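Local coordinates for Lin2111 protein (Listeria innocua, PDB 3EDP) that is of unknown function but probably binds DNA and regulates transcription, as a GntR-family protein with a UTRA domain, at residues F11-A15 with R52-L57; L147-P151 with M215-I219. All coordinates share one frame; numbering follows the deposited sequence.

How the contacts relate
The two contacts sit in different domains, their centres about 30 Å apart and their nearest atoms about 15 Å apart. Contact 1 is helix on helix in the GntR-family part, joining helix 10-23 to helix 47-59; four of its touching residues are buried, while Arg-52 at its margin is exposed. Contact 2 is a buried meeting of a loop with the strand 215-225 in the UTRA part. Neither is held by hydrogen bonds between its segments. In contact 1 the pairing of Ala-15 with Ala-53 lets the helices come close, with Phe-11, Leu-56 and Leu-57 packed around it; in contact 2 the backbones stay farther apart, and Leu-149 and Tyr-150 span the gap to the strand's peptide groups.

Contact 1. Residues F11-A15 with R52-L57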
loop_
_atom_site.group_PDB
_atom_site.type_symbol
_atom_site.label_atom_id
_atom_site.label_comp_id
_atom_site.label_asym_id
_atom_site.label_seq_id
_atom_site.Cartn_x
_atom_site.Cartn_y
_atom_site.Cartn_z
ATOM N N PHE A 11 -17.871 44.868 -10.596
ATOM C CA PHE A 11 -17.168 43.605 -10.369
ATOM C C PHE A 11 -17.838 42.790 -9.257
ATOM O O PHE A 11 -17.900 41.560 -9.329
ATOM C CB PHE A 11 -15.668 43.812 -10.117
ATOM C CG PHE A 11 -15.338 44.379 -8.760
ATOM C CD1 PHE A 11 -15.030 43.536 -7.699
ATOM C CD2 PHE A 11 -15.302 45.754 -8.557
ATOM C CE1 PHE A 11 -14.706 44.050 -6.446
ATOM C CE2 PHE A 11 -14.986 46.278 -7.304
ATOM C CZ PHE A 11 -14.687 45.426 -6.248
ATOM N N GLU A 12 -18.367 43.474 -8.246
ATOM C CA GLU A 12 -19.055 42.776 -7.159
ATOM C C GLU A 12 -20.390 42.204 -7.625
ATOM O O GLU A 12 -20.779 41.110 -7.212
ATOM C CB GLU A 12 -19.277 43.695 -5.957
ATOM C CG GLU A 12 -18.045 43.934 -5.114
ATOM C CD GLU A 12 -18.315 44.869 -3.945
ATOM O OE1 GLU A 12 -19.502 45.131 -3.649
ATOM O OE2 GLU A 12 -17.339 45.344 -3.324
ATOM N N VAL A 13 -21.092 42.948 -8.476
ATOM C CA VAL A 13 -22.345 42.448 -9.040
ATOM C C VAL A 13 -22.069 41.172 -9.830
ATOM O O VAL A 13 -22.764 40.163 -9.675
ATOM C CB VAL A 13 -23.036 43.496 -9.943
ATOM C CG1 VAL A 13 -24.273 42.898 -10.615
ATOM C CG2 VAL A 13 -23.414 44.718 -9.132
ATOM N N ILE A 14 -21.025 41.212 -10.653
ATOM C CA ILE A 14 -20.653 40.056 -11.463
ATOM C C ILE A 14 -20.152 38.875 -10.620
ATOM O O ILE A 14 -20.514 37.732 -10.882
ATOM C CB ILE A 14 -19.660 40.443 -12.586
ATOM C CG1 ILE A 14 -20.374 41.320 -13.621
ATOM C CG2 ILE A 14 -19.103 39.207 -13.278
ATOM C CD1 ILE A 14 -19.483 41.761 -14.737
ATOM N N ALA A 15 -19.353 39.146 -9.591
ATOM C CA ALA A 15 -18.931 38.075 -8.680
ATOM C C ALA A 15 -20.141 37.361 -8.060
ATOM O O ALA A 15 -20.156 36.137 -7.947
ATOM C CB ALA A 15 -18.007 38.624 -7.577
ATOM N N ARG A 52 -11.302 41.396 -11.547
ATOM C CA ARG A 52 -11.663 41.824 -10.199
ATOM C C ARG A 52 -12.742 40.939 -9.575
ATOM O O ARG A 52 -12.697 40.650 -8.382
ATOM C CB ARG A 52 -12.115 43.281 -10.200
ATOM C CG ARG A 52 -10.985 44.277 -10.438
ATOM C CD ARG A 52 -11.548 45.641 -10.809
ATOM N NE ARG A 52 -10.544 46.694 -10.738
ATOM C CZ ARG A 52 -10.735 47.936 -11.170
ATOM N NH1 ARG A 52 -11.903 48.277 -11.724
ATOM N NH2 ARG A 52 -9.757 48.834 -11.046
ATOM N N ALA A 53 -13.718 40.532 -10.379
ATOM C CA ALA A 53 -14.758 39.630 -9.907
ATOM C C ALA A 53 -14.130 38.310 -9.463
ATOM O O ALA A 53 -14.429 37.804 -8.382
ATOM C CB ALA A 53 -15.795 39.381 -11.007
ATOM N N VAL A 54 -13.257 37.764 -10.308
ATOM C CA VAL A 54 -12.599 36.499 -10.016
ATOM C C VAL A 54 -11.700 36.624 -8.774
ATOM O O VAL A 54 -11.733 35.756 -7.903
ATOM C CB VAL A 54 -11.807 35.953 -11.242
ATOM C CG1 VAL A 54 -11.024 34.681 -10.873
ATOM C CG2 VAL A 54 -12.753 35.662 -12.406
ATOM N N ASP A 55 -10.917 37.704 -8.684
ATOM C CA ASP A 55 -10.086 37.948 -7.493
ATOM C C ASP A 55 -10.934 37.828 -6.234
ATOM O O ASP A 55 -10.511 37.258 -5.233
ATOM C CB ASP A 55 -9.473 39.351 -7.504
ATOM C CG ASP A 55 -8.301 39.486 -8.447
ATOM O OD1 ASP A 55 -7.865 38.478 -9.048
ATOM O OD2 ASP A 55 -7.815 40.630 -8.584
ATOM N N LEU A 56 -12.129 38.400 -6.291
ATOM C CA LEU A 56 -13.073 38.350 -5.182
ATOM C C LEU A 56 -13.487 36.907 -4.883
ATOM O O LEU A 56 -13.569 36.500 -3.720
ATOM C CB LEU A 56 -14.304 39.193 -5.520
ATOM C CG LEU A 56 -15.184 39.742 -4.400
ATOM C CD1 LEU A 56 -16.316 40.566 -4.998
ATOM C CD2 LEU A 56 -15.745 38.623 -3.552
ATOM N N LEU A 57 -13.758 36.133 -5.932
ATOM C CA LEU A 57 -14.148 34.739 -5.756
ATOM C C LEU A 57 -12.993 33.905 -5.203
ATOM O O LEU A 57 -13.191 33.041 -4.349
ATOM C CB LEU A 57 -14.667 34.155 -7.068
ATOM C CG LEU A 57 -15.901 34.901 -7.582
ATOM C CD1 LEU A 57 -16.245 34.452 -8.995
ATOM C CD2 LEU A 57 -17.069 34.693 -6.642
#
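Arg-52 opens the helix-helix packing of a GntR-type winged helix-turn-helix domain: its CB rests 3.6 Å from CB of Phe-11. The first and third helices, 10-23 and 47-59, cross here at -57° with segment axes 8.2 Å apart. The helix 47-59 occupies the recognition-helix position of this fold. Beyond CB the arginine chain runs extended away from the contact, crossing the Phe-11 side chain at about a right angle. CG of Phe-11 stands between the backbone N and the carbonyl carbon (chi1 74°), which turns the ring toward 52-57, and CG of Glu-12 lies above one face, toward the ring's rim. The carboxylate of Glu-12 turns to Lys-8 in a salt bridge.

At Ala-53 the CA atoms come nearest, its CA 4.6 Å from CA of Ala-15. Its methyl CB sits 3.5 Å from the carbonyl O of Phe-11, which already accepts the helical bond from Ala-15 N, and CG2 of Ile-14 touches the same methyl at 4.0 Å. Next comes Leu-56, whose CD1 meets three side chains: CB of Ala-15 at 3.6 Å, CG of Glu-12, and, more loosely, CE1 of Phe-11. Leu-57 closes the row and also packs on Ile-18 and on Val-63 of the wing. Its CD2 comes within 3.6 Å of the carbonyl O of Ala-15.

Contact 2. Residues L147-P151 with M215-I219; sequences LGLYP and MPIAI
A classic beta bulge in the antiparallel sheet of the UTRA domain, where Ile-217 and Ala-218 both face Phe-209 of the neighbouring strand, receives Leu-149 and Tyr-150 from the loop after strand 137-146. The bulge lies near the start of strand 215-225, a central strand of the sheet. The main chains remain well separated, the nearest CA atoms being those of Leu-149 and Ile-217 at 6.7 Å, and the two loop side chains bridge the interval.

Leu-149 reaches the strand with one branch. Its CD2 lies 3.7 Å from CA of Ile-217 and 3.8 Å from the carbonyl O of Pro-216, meeting backbone more closely than side chain; CB of Ile-217 is the next apolar neighbour, at 4.3 Å. Tyr-172 from another loop touches both Leu-149 and Ile-217 and extends this apolar patch.

CG of Tyr-150 stands beside the backbone N, opposite the carbonyl carbon (chi1 -60°), which carries the far end of the ring to the bulge. The hydroxyl hydrogen-bonds to the carbonyl O of Val-167, at the end of helix 163-167, so the ring links loop, helix and strand in a buried setting. The same OH lies 3.9 Å from CG1 of Ile-217 and 3.8 Å from CB of Ala-218. The carbonyl O of Ile-217 meets the ring at its edge, near its plane, 3.3 Å from CE2 of Tyr-150.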
loop_
_atom_site.group_PDB
_atom_site.type_symbol
_atom_site.label_atom_id
_atom_site.label_comp_id
_atom_site.label_asym_id
_atom_site.label_seq_id
_atom_site.Cartn_x
_atom_site.Cartn_y
_atom_site.Cartn_z
ATOM N N LEU A 147 -4.503 17.516 -10.150
ATOM C CA LEU A 147 -5.681 17.735 -10.971
ATOM C C LEU A 147 -5.561 17.090 -12.338
ATOM O O LEU A 147 -6.489 16.430 -12.795
ATOM C CB LEU A 147 -5.922 19.233 -11.149
ATOM C CG LEU A 147 -6.915 19.874 -10.190
ATOM C CD1 LEU A 147 -8.323 19.456 -10.563
ATOM C CD2 LEU A 147 -6.583 19.508 -8.747
ATOM N N GLY A 148 -4.418 17.297 -12.984
ATOM C CA GLY A 148 -4.169 16.765 -14.316
ATOM C C GLY A 148 -4.156 15.247 -14.404
ATOM O O GLY A 148 -4.182 14.685 -15.494
ATOM N N LEU A 149 -4.107 14.582 -13.255
ATOM C CA LEU A 149 -4.082 13.127 -13.211
ATOM C C LEU A 149 -5.454 12.578 -12.813
ATOM O O LEU A 149 -5.747 11.403 -13.025
ATOM C CB LEU A 149 -3.017 12.650 -12.216
ATOM C CG LEU A 149 -1.596 12.372 -12.724
ATOM C CD1 LEU A 149 -1.263 13.145 -13.991
ATOM C CD2 LEU A 149 -0.566 12.627 -11.637
ATOM N N TYR A 150 -6.279 13.431 -12.209
ATOM C CA TYR A 150 -7.656 13.069 -11.859
ATOM C C TYR A 150 -8.661 14.088 -12.430
ATOM O O TYR A 150 -9.563 14.544 -11.723
ATOM C CB TYR A 150 -7.804 12.922 -10.335
ATOM C CG TYR A 150 -6.885 11.857 -9.763
ATOM C CD1 TYR A 150 -7.369 10.601 -9.419
ATOM C CD2 TYR A 150 -5.525 12.100 -9.606
ATOM C CE1 TYR A 150 -6.530 9.623 -8.915
ATOM C CE2 TYR A 150 -4.677 11.122 -9.110
ATOM C CZ TYR A 150 -5.187 9.888 -8.764
ATOM O OH TYR A 150 -4.351 8.910 -8.276
ATOM N N PRO A 151 -8.513 14.425 -13.726
ATOM C CA PRO A 151 -9.248 15.516 -14.385
ATOM C C PRO A 151 -10.769 15.368 -14.364
ATOM O O PRO A 151 -11.470 16.372 -14.293
ATOM C CB PRO A 151 -8.754 15.427 -15.840
ATOM C CG PRO A 151 -8.351 14.002 -15.993
ATOM C CD PRO A 151 -7.659 13.716 -14.693
HETATM N N MSE A 215 6.086 6.931 -12.719
HETATM C CA MSE A 215 5.252 8.132 -12.686
HETATM C C MSE A 215 4.383 8.197 -11.429
HETATM O O MSE A 215 3.404 7.460 -11.308
HETATM C CB MSE A 215 4.356 8.205 -13.918
HETATM C CG MSE A 215 3.432 9.423 -13.909
HETATM SE SE MSE A 215 1.932 9.194 -15.119
HETATM C CE MSE A 215 2.724 10.024 -16.696
ATOM N N PRO A 216 4.736 9.092 -10.494
ATOM C CA PRO A 216 3.955 9.273 -9.264
ATOM C C PRO A 216 2.594 9.854 -9.618
ATOM O O PRO A 216 2.523 10.796 -10.403
ATOM C CB PRO A 216 4.769 10.303 -8.471
ATOM C CG PRO A 216 6.105 10.388 -9.161
ATOM C CD PRO A 216 5.833 10.067 -10.596
ATOM N N ILE A 217 1.530 9.286 -9.068
ATOM C CA ILE A 217 0.186 9.769 -9.354
ATOM C C ILE A 217 -0.516 10.256 -8.096
ATOM O O ILE A 217 -1.505 10.991 -8.177
ATOM C CB ILE A 217 -0.682 8.686 -10.044
ATOM C CG1 ILE A 217 -0.845 7.468 -9.133
ATOM C CG2 ILE A 217 -0.076 8.288 -11.396
ATOM C CD1 ILE A 217 -1.703 6.360 -9.739
ATOM N N ALA A 218 -0.006 9.865 -6.932
ATOM C CA ALA A 218 -0.638 10.269 -5.677
ATOM C C ALA A 218 0.308 10.166 -4.485
ATOM O O ALA A 218 1.237 9.362 -4.481
ATOM C CB ALA A 218 -1.895 9.447 -5.425
ATOM N N ILE A 219 0.066 10.994 -3.479
ATOM C CA ILE A 219 0.825 10.940 -2.240
ATOM C C ILE A 219 -0.127 10.889 -1.065
ATOM O O ILE A 219 -1.139 11.601 -1.046
ATOM C CB ILE A 219 1.701 12.190 -2.055
ATOM C CG1 ILE A 219 2.722 12.307 -3.182
ATOM C CG2 ILE A 219 2.401 12.143 -0.706
ATOM C CD1 ILE A 219 3.416 13.642 -3.211
#